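Local coordinates for protein putative HAD family hydrolase (Streptomyces avermitilis, PDB 3MMZ) that forms the C-terminal HAD phosphatase domain of a probable CMP-N-acylneuraminate synthase and probably hydrolyses phosphate esters, using a divalent metal ion, at residues D[141-146]-D[151-156]; D[9-14]-D[121-126]; D[17-22]-D[67-72]; D[27-30]-D[36-39]; D[85-90]-D[111-116]. All coordinates share one frame; numbering follows the deposited sequence.

Contact 1. Residues D[141-146]-D[151-156]; sequences VTTVPG and IREIAS
The carboxylate of Glu153 is the flat group of this contact, and the loop residues Thr142, Thr143 and Val144 wrap round it. At its outer edge two backbone amides come in: Val144 N meets OE1 of Glu153 on the syn lone pair at 2.9 Å, and Thr143 N reaches OE2 of Glu153 from the syn side at 3.0 Å in a nearly straight bond. Over one face lie the hydroxyl of Thr143, whose OG1 gives OE2 of Glu153 a bond of 2.7 Å from above the plane, and CG2 of Val144; CB of Thr142 lies over the other, 3.2 Å from Glu153 OE1. With CG anti to the backbone N (chi1 -175°) and the rest of the chain extended, the carboxylate is carried across from the helix to the loop, a span that suits a glutamate. Strand 140-141 and helix 150-159 are the last strand and helix of the Rossmann-like HAD core, and the glutamate ties the connecting loop back onto the helix. The cluster of three donors would be expected to favour the ionised carboxylate. The loop is braced by Thr142 OG1, which donates to Val144 O at 2.7 Å. Deeper in the core, Thr142 CG2 touches Ile154 CG1 at 3.6 Å, where a branched apolar side chain fits because Ile154 also packs on Leu106, Val108 and Val125.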
# COMPACT_ATOMS: atom_id res chain seq x y z
N VAL D 141 -20.91 -2.33 -5.81
CA VAL D 141 -19.63 -1.64 -6.01
C VAL D 141 -18.54 -2.71 -6.01
O VAL D 141 -18.52 -3.56 -5.11
CB VAL D 141 -19.34 -0.61 -4.87
CG1 VAL D 141 -18.02 0.13 -5.09
CG2 VAL D 141 -20.50 0.41 -4.73
N THR D 142 -17.67 -2.69 -7.01
CA THR D 142 -16.60 -3.69 -7.05
C THR D 142 -15.54 -3.35 -6.01
O THR D 142 -15.48 -2.21 -5.53
CB THR D 142 -15.94 -3.80 -8.45
OG1 THR D 142 -15.19 -2.61 -8.71
CG2 THR D 142 -16.97 -4.03 -9.54
N THR D 143 -14.73 -4.34 -5.64
CA THR D 143 -13.59 -4.09 -4.76
C THR D 143 -12.36 -3.69 -5.59
O THR D 143 -11.49 -2.96 -5.12
CB THR D 143 -13.25 -5.33 -3.91
OG1 THR D 143 -12.92 -6.42 -4.77
CG2 THR D 143 -14.41 -5.73 -3.06
N VAL D 144 -12.30 -4.19 -6.82
CA VAL D 144 -11.16 -3.98 -7.71
C VAL D 144 -11.40 -2.71 -8.54
O VAL D 144 -12.49 -2.54 -9.08
CB VAL D 144 -11.01 -5.22 -8.67
CG1 VAL D 144 -9.94 -5.00 -9.70
CG2 VAL D 144 -10.71 -6.48 -7.84
N PRO D 145 -10.39 -1.82 -8.65
CA PRO D 145 -10.61 -0.59 -9.44
C PRO D 145 -10.62 -0.77 -10.96
O PRO D 145 -10.23 -1.81 -11.47
CB PRO D 145 -9.44 0.31 -9.02
CG PRO D 145 -8.35 -0.64 -8.61
CD PRO D 145 -9.04 -1.87 -8.05
N GLY D 146 -11.06 0.27 -11.69
CA GLY D 146 -11.05 0.24 -13.16
C GLY D 146 -9.65 0.02 -13.72
O GLY D 146 -8.68 0.64 -13.25
N ILE D 151 -14.23 -5.77 -14.24
CA ILE D 151 -15.23 -6.54 -14.99
C ILE D 151 -15.07 -8.04 -14.73
O ILE D 151 -16.06 -8.77 -14.65
CB ILE D 151 -15.19 -6.24 -16.52
CG1 ILE D 151 -15.08 -4.71 -16.80
CG2 ILE D 151 -16.45 -6.81 -17.21
CD1 ILE D 151 -16.13 -3.86 -16.08
N ARG D 152 -13.83 -8.49 -14.57
CA ARG D 152 -13.59 -9.87 -14.17
C ARG D 152 -14.25 -10.18 -12.82
O ARG D 152 -14.84 -11.24 -12.66
CB ARG D 152 -12.11 -10.22 -14.12
CG ARG D 152 -11.91 -11.74 -14.18
CD ARG D 152 -10.74 -12.17 -13.38
NE ARG D 152 -10.67 -13.63 -13.18
CZ ARG D 152 -11.36 -14.31 -12.26
NH1 ARG D 152 -11.20 -15.62 -12.14
NH2 ARG D 152 -12.22 -13.68 -11.47
N GLU D 153 -14.17 -9.25 -11.87
CA GLU D 153 -14.85 -9.41 -10.58
C GLU D 153 -16.37 -9.55 -10.75
O GLU D 153 -16.98 -10.44 -10.16
CB GLU D 153 -14.51 -8.24 -9.65
CG GLU D 153 -15.08 -8.39 -8.25
CD GLU D 153 -14.72 -7.22 -7.33
OE1 GLU D 153 -14.04 -6.28 -7.78
OE2 GLU D 153 -15.11 -7.27 -6.15
N ILE D 154 -16.97 -8.65 -11.53
CA ILE D 154 -18.41 -8.72 -11.83
C ILE D 154 -18.76 -10.06 -12.49
O ILE D 154 -19.78 -10.68 -12.17
CB ILE D 154 -18.85 -7.53 -12.71
CG1 ILE D 154 -18.58 -6.22 -11.95
CG2 ILE D 154 -20.33 -7.64 -13.11
CD1 ILE D 154 -18.71 -4.95 -12.80
N ALA D 155 -17.92 -10.51 -13.41
CA ALA D 155 -18.16 -11.79 -14.07
C ALA D 155 -18.25 -12.92 -13.04
O ALA D 155 -19.05 -13.84 -13.19
CB ALA D 155 -17.07 -12.08 -15.12
N SER D 156 -17.45 -12.83 -11.97
CA SER D 156 -17.44 -13.87 -10.92
C SER D 156 -18.68 -13.80 -10.04
O SER D 156 -19.12 -14.83 -9.53
CB SER D 156 -16.16 -13.85 -10.07
OG SER D 156 -16.16 -12.79 -9.12

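Contact 2. Residues D[9-14]-D[121-126]; sequences AEDIDA and VGWPVA
A buried contact, part apolar and part polar, bridged by one water, sets Asp11 and Ile12, in the lead-in to strand 14-17, against the indole of Trp123 at the start of strand 123-126. Ile12 brings only its CG2 branch to the ring, 3.7 Å from Trp123 CD1, because chi1 of 60° turns CG1 elsewhere and leaves the methyl beside the backbone N. Asp11 runs obliquely past the indole, its CB 3.7 Å from Trp123 NE1 in the five-membered ring and its OD2 3.6 Å from Trp123 CZ2 in the six-membered ring, with carboxylate and ring planes 24° apart. OD2 is not bonded to the indole; it accepts from Thr8 N. In the parallel sheet of the HAD core strand 105-109 runs between these two strands, so the long tryptophan side chain is what reaches over to the incoming loop. Its N-H is satisfied through a water in the ring plane, which accepts from Trp123 NE1 at 2.9 Å and donates to Asp11 O at 2.6 Å. Cutting Trp123 back to an alanine is likely to leave that water without its indole donor and open a gap beside Ile12. Arg139 makes a cation-pi contact with the same ring.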
# COMPACT_ATOMS: atom_id res chain seq x y z
N ALA D 9 -26.89 -14.47 -12.42
CA ALA D 9 -27.32 -14.77 -13.79
C ALA D 9 -28.82 -14.65 -14.03
O ALA D 9 -29.24 -14.30 -15.13
CB ALA D 9 -26.81 -16.14 -14.22
N GLU D 10 -29.63 -14.92 -13.00
CA GLU D 10 -31.10 -14.87 -13.14
C GLU D 10 -31.66 -13.46 -13.18
O GLU D 10 -32.77 -13.23 -13.67
CB GLU D 10 -31.79 -15.66 -12.01
CG GLU D 10 -31.76 -17.17 -12.18
CD GLU D 10 -30.37 -17.75 -12.06
OE1 GLU D 10 -29.63 -17.36 -11.12
OE2 GLU D 10 -30.00 -18.60 -12.91
N ASP D 11 -30.88 -12.52 -12.65
CA ASP D 11 -31.31 -11.13 -12.50
C ASP D 11 -31.20 -10.31 -13.77
O ASP D 11 -31.91 -9.32 -13.95
CB ASP D 11 -30.46 -10.44 -11.42
CG ASP D 11 -30.74 -10.98 -10.02
OD1 ASP D 11 -31.91 -11.23 -9.69
OD2 ASP D 11 -29.77 -11.14 -9.25
N ILE D 12 -30.30 -10.71 -14.66
CA ILE D 12 -29.94 -9.86 -15.79
C ILE D 12 -29.96 -10.57 -17.14
O ILE D 12 -29.70 -11.77 -17.22
CB ILE D 12 -28.53 -9.21 -15.59
CG1 ILE D 12 -27.45 -10.29 -15.44
CG2 ILE D 12 -28.53 -8.25 -14.37
CD1 ILE D 12 -26.02 -9.76 -15.63
N ASP D 13 -30.24 -9.80 -18.19
CA ASP D 13 -30.17 -10.30 -19.56
C ASP D 13 -29.09 -9.61 -20.39
O ASP D 13 -28.73 -10.09 -21.47
CB ASP D 13 -31.53 -10.15 -20.25
CG ASP D 13 -32.63 -10.87 -19.52
OD1 ASP D 13 -32.41 -12.00 -19.03
OD2 ASP D 13 -33.74 -10.31 -19.42
N ALA D 14 -28.57 -8.49 -19.88
CA ALA D 14 -27.60 -7.68 -20.62
C ALA D 14 -26.52 -7.11 -19.71
O ALA D 14 -26.79 -6.80 -18.55
CB ALA D 14 -28.31 -6.55 -21.34
N VAL D 121 -31.23 1.93 -15.44
CA VAL D 121 -31.11 0.47 -15.41
C VAL D 121 -31.37 -0.15 -14.04
O VAL D 121 -31.31 0.53 -13.02
CB VAL D 121 -29.75 -0.02 -15.95
CG1 VAL D 121 -29.52 0.51 -17.36
CG2 VAL D 121 -28.59 0.41 -15.01
N GLY D 122 -31.67 -1.45 -14.04
CA GLY D 122 -31.96 -2.18 -12.81
C GLY D 122 -30.73 -2.39 -11.94
O GLY D 122 -30.81 -2.31 -10.72
N TRP D 123 -29.59 -2.63 -12.58
CA TRP D 123 -28.38 -3.03 -11.87
C TRP D 123 -27.18 -2.13 -12.19
O TRP D 123 -26.26 -2.56 -12.90
CB TRP D 123 -28.07 -4.51 -12.15
CG TRP D 123 -29.04 -5.45 -11.48
CD1 TRP D 123 -30.22 -5.93 -11.99
CD2 TRP D 123 -28.90 -6.03 -10.18
NE1 TRP D 123 -30.83 -6.76 -11.08
CE2 TRP D 123 -30.03 -6.85 -9.96
CE3 TRP D 123 -27.92 -5.94 -9.17
CZ2 TRP D 123 -30.22 -7.57 -8.78
CZ3 TRP D 123 -28.11 -6.66 -7.99
CH2 TRP D 123 -29.25 -7.46 -7.81
N PRO D 124 -27.19 -0.88 -11.68
CA PRO D 124 -26.02 -0.03 -11.90
C PRO D 124 -24.89 -0.49 -10.99
O PRO D 124 -25.14 -0.77 -9.81
CB PRO D 124 -26.50 1.36 -11.48
CG PRO D 124 -27.65 1.12 -10.55
CD PRO D 124 -28.29 -0.14 -11.02
N VAL D 125 -23.68 -0.57 -11.53
CA VAL D 125 -22.50 -1.05 -10.79
C VAL D 125 -21.37 -0.04 -10.94
O VAL D 125 -21.05 0.41 -12.06
CB VAL D 125 -22.04 -2.47 -11.25
CG1 VAL D 125 -20.83 -2.94 -10.43
CG2 VAL D 125 -23.19 -3.50 -11.13
N ALA D 126 -20.77 0.34 -9.82
CA ALA D 126 -19.65 1.28 -9.84
C ALA D 126 -18.38 0.49 -9.60
O ALA D 126 -18.36 -0.41 -8.75
CB ALA D 126 -19.83 2.33 -8.73
O HOH W 1 -33.17 -8.06 -12.06

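Contact 3. Residues D[17-22]-D[67-72]; sequences LDFDGT and PVVAAR. With CA (calcium ion), chain M.
Phe19 packs against Val69 and Arg72 from within the segment 17-22, the loop that leaves strand 14-17 and carries Asp18, Asp20 and Thr22 in the pattern of the first HAD motif, DxDx(T/V). Val69 CG2 sits over one face of the phenyl ring, 3.6 Å from Phe19 CG, in a CH-pi contact 28° off the ring normal. Arg72 comes to the edge instead: its CG is 3.8 Å from Phe19 CE1, and a bend at chi2 (57°) leads the guanidinium away, so that only the aliphatic part of the arginine serves the ring. An aromatic residue suits this place, since it fills the space between the loop and helix 68-76 and also touches Val38 and Val40 of the hairpin.

On the other side of the loop the Asp18 carboxylate and the Asp20 carbonyl bind a calcium ion, which probably occupies the place of the magnesium cofactor. As in other HAD phosphatases, the first aspartate binds through its side chain and the second through its backbone: Asp18 OD2 lies 2.4 Å and Asp20 O 2.3 Å from the calcium. Three waters and Asn110 complete six ligands. Thr22 OG1 holds the Asp18 carboxylate, donating to the anti lone pair of Asp18 OD2 at 2.8 Å. Between Asp20 and Thr22, Gly21 has a positive phi of 91°, where a side chain would jam against the preceding carbonyl.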
# COMPACT_ATOMS: atom_id res chain seq x y z
N LEU D 17 -21.13 -1.85 -20.68
CA LEU D 17 -19.90 -1.35 -20.05
C LEU D 17 -19.50 0.03 -20.56
O LEU D 17 -19.40 0.26 -21.77
CB LEU D 17 -18.74 -2.34 -20.28
CG LEU D 17 -18.97 -3.81 -19.90
CD1 LEU D 17 -17.83 -4.67 -20.44
CD2 LEU D 17 -19.12 -4.00 -18.40
N ASP D 18 -19.28 0.95 -19.63
CA ASP D 18 -18.51 2.15 -19.90
C ASP D 18 -17.06 1.73 -20.22
O ASP D 18 -16.66 0.61 -19.91
CB ASP D 18 -18.58 3.08 -18.70
CG ASP D 18 -17.66 4.27 -18.83
OD1 ASP D 18 -17.75 5.01 -19.84
OD2 ASP D 18 -16.82 4.46 -17.93
N PHE D 19 -16.28 2.61 -20.86
CA PHE D 19 -14.90 2.26 -21.23
C PHE D 19 -13.83 2.92 -20.38
O PHE D 19 -13.31 2.29 -19.46
CB PHE D 19 -14.64 2.49 -22.72
CG PHE D 19 -13.28 2.04 -23.18
CD1 PHE D 19 -12.97 0.68 -23.29
CD2 PHE D 19 -12.30 2.97 -23.50
CE1 PHE D 19 -11.72 0.25 -23.71
CE2 PHE D 19 -11.04 2.56 -23.93
CZ PHE D 19 -10.75 1.20 -24.03
N ASP D 20 -13.50 4.19 -20.65
CA ASP D 20 -12.46 4.86 -19.85
C ASP D 20 -12.84 4.94 -18.38
O ASP D 20 -13.93 5.39 -18.04
CB ASP D 20 -12.16 6.27 -20.38
CG ASP D 20 -11.56 6.26 -21.78
OD1 ASP D 20 -10.32 6.16 -21.90
OD2 ASP D 20 -12.33 6.37 -22.76
N GLY D 21 -11.96 4.45 -17.51
CA GLY D 21 -12.17 4.55 -16.07
C GLY D 21 -12.89 3.34 -15.52
O GLY D 21 -12.94 3.15 -14.29
N THR D 22 -13.42 2.52 -16.42
CA THR D 22 -14.20 1.33 -16.06
C THR D 22 -13.47 0.07 -16.51
O THR D 22 -13.24 -0.83 -15.70
CB THR D 22 -15.65 1.42 -16.64
OG1 THR D 22 -16.34 2.49 -15.98
CG2 THR D 22 -16.43 0.10 -16.44
N PRO D 67 -11.10 6.11 -31.30
CA PRO D 67 -11.39 4.80 -31.89
C PRO D 67 -10.83 3.62 -31.09
O PRO D 67 -11.14 2.47 -31.42
CB PRO D 67 -10.72 4.88 -33.27
CG PRO D 67 -10.45 6.33 -33.51
CD PRO D 67 -10.19 6.90 -32.16
N VAL D 68 -10.02 3.89 -30.07
CA VAL D 68 -9.43 2.82 -29.26
C VAL D 68 -10.52 1.93 -28.66
O VAL D 68 -10.35 0.71 -28.56
CB VAL D 68 -8.49 3.36 -28.13
CG1 VAL D 68 -7.86 2.20 -27.40
CG2 VAL D 68 -7.39 4.24 -28.71
N VAL D 69 -11.65 2.53 -28.28
CA VAL D 69 -12.77 1.78 -27.71
C VAL D 69 -13.29 0.71 -28.68
O VAL D 69 -13.55 -0.43 -28.28
CB VAL D 69 -13.92 2.71 -27.20
CG1 VAL D 69 -14.58 3.46 -28.34
CG2 VAL D 69 -14.95 1.92 -26.42
N ALA D 70 -13.43 1.08 -29.96
CA ALA D 70 -13.90 0.15 -30.97
C ALA D 70 -12.90 -0.97 -31.20
O ALA D 70 -13.28 -2.11 -31.47
CB ALA D 70 -14.18 0.87 -32.26
N ALA D 71 -11.61 -0.63 -31.11
CA ALA D 71 -10.54 -1.60 -31.27
C ALA D 71 -10.62 -2.65 -30.17
O ALA D 71 -10.45 -3.84 -30.44
CB ALA D 71 -9.18 -0.90 -31.26
N ARG D 72 -10.90 -2.21 -28.94
CA ARG D 72 -11.10 -3.13 -27.82
C ARG D 72 -12.36 -3.97 -28.04
O ARG D 72 -12.34 -5.19 -27.85
CB ARG D 72 -11.23 -2.35 -26.50
CG ARG D 72 -11.40 -3.23 -25.27
CD ARG D 72 -10.23 -4.21 -25.14
NE ARG D 72 -10.27 -4.94 -23.88
CZ ARG D 72 -9.62 -6.07 -23.64
NH1 ARG D 72 -8.83 -6.61 -24.56
NH2 ARG D 72 -9.76 -6.65 -22.46
CA CA M . -15.82 6.69 -17.79
O HOH W 2 -15.68 7.44 -20.06
O HOH W 3 -14.14 8.18 -17.12
O HOH W 4 -17.94 7.66 -17.48

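Contact 4. Residues D[27-30]-D[36-39]; sequences RVLI and EFVS
Two backbone bonds pair Leu29 with Phe37: Leu29 N donates to Phe37 O at 2.8 Å, and Phe37 N returns a bond of 2.7 Å to Leu29 O. Farther along, the strands splay and a water fills in, donating to Arg27 O and accepting from Ser39 N. Glu36 and Arg27 spend their charges outward, in salt bridges to Lys75 and Asp148 of a neighbouring subunit. This is a twisted antiparallel beta hairpin, strands 27-31 and 36-41, inserted after the first HAD motif; its sheet runs on into strands of two other subunits, consistent with the tetramer of KdsC relatives. Leu29 and Phe37 form the hydrogen-bonded pair and share one face, where Leu29 CD2 lies 4.0 Å from Phe37 CD1 and Leu29 O meets the ring at its edge. Glu36 is on the other face with Ile30: its CG is 4.0 Å from Ile30 CG2, while its CB touches Val28 CG1 at 3.6 Å. The extended glutamate thus gives methylenes to the branched neighbours and a charge to the interface. With a glutamine in place of Glu36, Lys75 of the neighbouring subunit would probably lose its charged mate. Val38, beyond Phe37, lies against Asp20 of the metal-binding loop.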
# COMPACT_ATOMS: atom_id res chain seq x y z
N ARG D 27 -6.51 6.67 -17.29
CA ARG D 27 -5.36 7.33 -17.86
C ARG D 27 -5.22 7.05 -19.36
O ARG D 27 -5.78 6.07 -19.89
CB ARG D 27 -4.10 6.92 -17.12
CG ARG D 27 -4.09 7.43 -15.68
CD ARG D 27 -3.33 6.51 -14.79
NE ARG D 27 -3.19 7.01 -13.41
CZ ARG D 27 -4.09 6.88 -12.43
NH1 ARG D 27 -5.28 6.30 -12.63
NH2 ARG D 27 -3.80 7.38 -11.23
N VAL D 28 -4.47 7.91 -20.04
CA VAL D 28 -4.18 7.78 -21.46
C VAL D 28 -2.68 7.97 -21.64
O VAL D 28 -2.11 8.94 -21.15
CB VAL D 28 -4.92 8.85 -22.30
CG1 VAL D 28 -4.60 8.69 -23.79
CG2 VAL D 28 -6.43 8.78 -22.07
N LEU D 29 -2.03 7.05 -22.34
CA LEU D 29 -0.66 7.23 -22.74
C LEU D 29 -0.64 8.00 -24.06
O LEU D 29 -1.32 7.63 -25.02
CB LEU D 29 0.06 5.89 -22.88
CG LEU D 29 1.56 6.01 -23.12
CD1 LEU D 29 2.33 6.12 -21.80
CD2 LEU D 29 2.04 4.80 -23.90
N ILE D 30 0.13 9.09 -24.10
CA ILE D 30 0.22 9.93 -25.29
C ILE D 30 1.67 10.05 -25.71
O ILE D 30 2.56 10.15 -24.85
CB ILE D 30 -0.40 11.33 -25.06
CG1 ILE D 30 0.34 12.09 -23.96
CG2 ILE D 30 -1.89 11.20 -24.72
CD1 ILE D 30 0.01 13.59 -23.90
N GLU D 36 -2.75 8.34 -28.96
CA GLU D 36 -3.25 7.91 -27.65
C GLU D 36 -3.27 6.39 -27.52
O GLU D 36 -3.62 5.68 -28.47
CB GLU D 36 -4.65 8.49 -27.41
CG GLU D 36 -4.69 10.01 -27.36
CD GLU D 36 -6.09 10.58 -27.12
OE1 GLU D 36 -6.99 9.84 -26.67
OE2 GLU D 36 -6.28 11.79 -27.36
N PHE D 37 -2.87 5.90 -26.35
CA PHE D 37 -2.92 4.48 -26.01
C PHE D 37 -3.62 4.38 -24.66
O PHE D 37 -3.56 5.31 -23.85
CB PHE D 37 -1.51 3.89 -25.91
CG PHE D 37 -0.61 4.21 -27.09
CD1 PHE D 37 -0.07 5.48 -27.26
CD2 PHE D 37 -0.30 3.23 -28.02
CE1 PHE D 37 0.76 5.79 -28.35
CE2 PHE D 37 0.53 3.51 -29.13
CZ PHE D 37 1.05 4.79 -29.29
N VAL D 38 -4.31 3.26 -24.41
CA VAL D 38 -4.89 3.01 -23.09
C VAL D 38 -4.56 1.59 -22.63
O VAL D 38 -4.29 0.72 -23.46
CB VAL D 38 -6.44 3.24 -23.04
CG1 VAL D 38 -6.79 4.69 -23.42
CG2 VAL D 38 -7.17 2.25 -23.95
N SER D 39 -4.56 1.37 -21.31
CA SER D 39 -4.32 0.02 -20.80
C SER D 39 -5.62 -0.64 -20.41
O SER D 39 -6.42 -0.08 -19.65
CB SER D 39 -3.34 0.03 -19.61
OG SER D 39 -2.08 0.53 -20.02
O HOH W 5 -5.01 3.56 -19.42

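Contact 5. Residues D[85-90]-D[111-116]; sequences DRKDLA and DVNDLP
Lys87 meets Asp114 and Asn113 with its ammonium group. NZ of Lys87 forms a salt bridge of 2.8 Å with Asp114 OD1, approaching from above the carboxylate plane, and a longer bond of 3.2 Å to Asn113 OD1, also from well above the amide plane. The lysine chain reaches them by bending at chi2 and chi3 (77°), and its length suits a residue that must span from helix 87-98 to the 3-10 turn 112-114. Beside it, Asp88 CG packs on Pro116 CB at 3.7 Å, so that the two helix starts touch through a short side chain and a ring.

The arrangement is consistent with the third and fourth HAD motifs, a lysine and an acidic loop beside the metal: Lys87 NZ makes a long, weak ion pair with Asp18, and Asn110, just before the segment 111-116, binds the calcium.

Behind the first shell, Asp114 is held at both oxygens. OD1 also bonds to Tyr107 OH, while OD2 uses its anti lone pair to accept from Asp111 N at 3.0 Å and also accepts from the backbone N of Asn110. Asp111 in turn receives Val112 N on OD1 at 2.7 Å and makes a salt bridge to Arg152 of a neighbouring subunit. On the other side Arg86, at the N-cap position of helix 87-98, grips Asp88 side-on: NH2 of Arg86 lies 2.6 Å from Asp88 OD2, with NE of Arg86 bonded to Asp88 OD1.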
# COMPACT_ATOMS: atom_id res chain seq x y z
N ASP D 85 -23.89 11.65 -28.37
CA ASP D 85 -24.34 12.88 -27.69
C ASP D 85 -24.80 12.57 -26.25
O ASP D 85 -24.12 12.93 -25.28
CB ASP D 85 -25.45 13.57 -28.49
CG ASP D 85 -25.97 14.85 -27.83
OD1 ASP D 85 -25.23 15.49 -27.04
OD2 ASP D 85 -27.14 15.23 -28.10
N ARG D 86 -25.95 11.91 -26.13
CA ARG D 86 -26.50 11.56 -24.82
C ARG D 86 -26.54 10.05 -24.56
O ARG D 86 -27.34 9.31 -25.13
CB ARG D 86 -27.86 12.21 -24.59
CG ARG D 86 -27.74 13.61 -24.03
CD ARG D 86 -29.05 14.10 -23.47
NE ARG D 86 -29.58 13.21 -22.44
CZ ARG D 86 -30.84 13.25 -22.01
NH1 ARG D 86 -31.69 14.12 -22.53
NH2 ARG D 86 -31.25 12.41 -21.07
N LYS D 87 -25.65 9.65 -23.66
CA LYS D 87 -25.37 8.26 -23.35
C LYS D 87 -26.63 7.49 -22.93
O LYS D 87 -26.93 6.44 -23.48
CB LYS D 87 -24.33 8.21 -22.22
CG LYS D 87 -23.44 7.02 -22.26
CD LYS D 87 -22.04 7.37 -21.81
CE LYS D 87 -21.93 7.52 -20.30
NZ LYS D 87 -20.50 7.39 -19.88
N ASP D 88 -27.34 8.04 -21.96
CA ASP D 88 -28.54 7.42 -21.41
C ASP D 88 -29.67 7.20 -22.43
O ASP D 88 -30.33 6.16 -22.41
CB ASP D 88 -29.04 8.22 -20.20
CG ASP D 88 -29.46 9.64 -20.57
OD1 ASP D 88 -28.72 10.33 -21.30
OD2 ASP D 88 -30.54 10.06 -20.12
N LEU D 89 -29.87 8.17 -23.32
CA LEU D 89 -30.87 8.04 -24.40
C LEU D 89 -30.51 6.93 -25.37
O LEU D 89 -31.37 6.16 -25.81
CB LEU D 89 -31.03 9.35 -25.15
CG LEU D 89 -31.53 10.54 -24.33
CD1 LEU D 89 -31.57 11.78 -25.20
CD2 LEU D 89 -32.90 10.22 -23.75
N ALA D 90 -29.22 6.86 -25.71
CA ALA D 90 -28.71 5.82 -26.58
C ALA D 90 -28.97 4.45 -25.95
O ALA D 90 -29.37 3.50 -26.64
CB ALA D 90 -27.23 6.02 -26.85
N ASP D 111 -18.04 7.48 -13.45
CA ASP D 111 -18.02 8.95 -13.31
C ASP D 111 -19.41 9.58 -13.38
O ASP D 111 -20.38 8.92 -13.71
CB ASP D 111 -17.05 9.60 -14.31
CG ASP D 111 -16.31 10.81 -13.71
OD1 ASP D 111 -16.90 11.61 -12.95
OD2 ASP D 111 -15.11 10.98 -14.01
N VAL D 112 -19.49 10.87 -13.07
CA VAL D 112 -20.80 11.55 -12.96
C VAL D 112 -21.62 11.51 -14.26
O VAL D 112 -22.87 11.51 -14.21
CB VAL D 112 -20.67 12.99 -12.42
CG1 VAL D 112 -20.03 12.96 -11.04
CG2 VAL D 112 -19.88 13.88 -13.37
N ASN D 113 -20.94 11.43 -15.40
CA ASN D 113 -21.68 11.29 -16.66
C ASN D 113 -22.34 9.92 -16.83
O ASN D 113 -23.07 9.71 -17.79
CB ASN D 113 -20.86 11.72 -17.90
CG ASN D 113 -19.68 10.81 -18.20
OD1 ASN D 113 -19.62 9.67 -17.75
ND2 ASN D 113 -18.75 11.31 -18.99
N ASP D 114 -22.10 9.00 -15.89
CA ASP D 114 -22.79 7.70 -15.89
C ASP D 114 -24.08 7.69 -15.07
O ASP D 114 -24.87 6.73 -15.14
CB ASP D 114 -21.85 6.59 -15.36
CG ASP D 114 -20.69 6.33 -16.29
OD1 ASP D 114 -20.94 6.10 -17.48
OD2 ASP D 114 -19.53 6.38 -15.82
N LEU D 115 -24.30 8.75 -14.29
CA LEU D 115 -25.44 8.77 -13.37
C LEU D 115 -26.79 8.65 -14.08
O LEU D 115 -27.66 7.94 -13.59
CB LEU D 115 -25.39 9.98 -12.42
CG LEU D 115 -24.22 9.94 -11.42
CD1 LEU D 115 -24.12 11.30 -10.72
CD2 LEU D 115 -24.38 8.81 -10.42
N PRO D 116 -26.97 9.33 -15.23
CA PRO D 116 -28.24 9.12 -15.95
C PRO D 116 -28.44 7.67 -16.45
O PRO D 116 -29.58 7.19 -16.49
CB PRO D 116 -28.16 10.13 -17.11
CG PRO D 116 -27.24 11.19 -16.62
CD PRO D 116 -26.19 10.44 -15.81

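How the contacts relate
From the N terminus, the lead-in 9-14 opens contact 2, which closes only at 121-126 and thereby encloses contacts 3, 4 and 5. Contact 3 starts at the end of strand 14-17 and closes on helix 68-76; within its span the hairpin of contact 4 closes its own short loop, and Val38 packs on Val68. Contact 5 follows in series, joining the starts of helices 87-98 and 115-120, and meets contact 3 at the metal site, where Lys87 and Asp114 lie near Asp18. Contact 1 comes last, beyond contact 2: it closes the final strand-to-helix turn, with Ile154 against Val125 and Ile151 against Leu17.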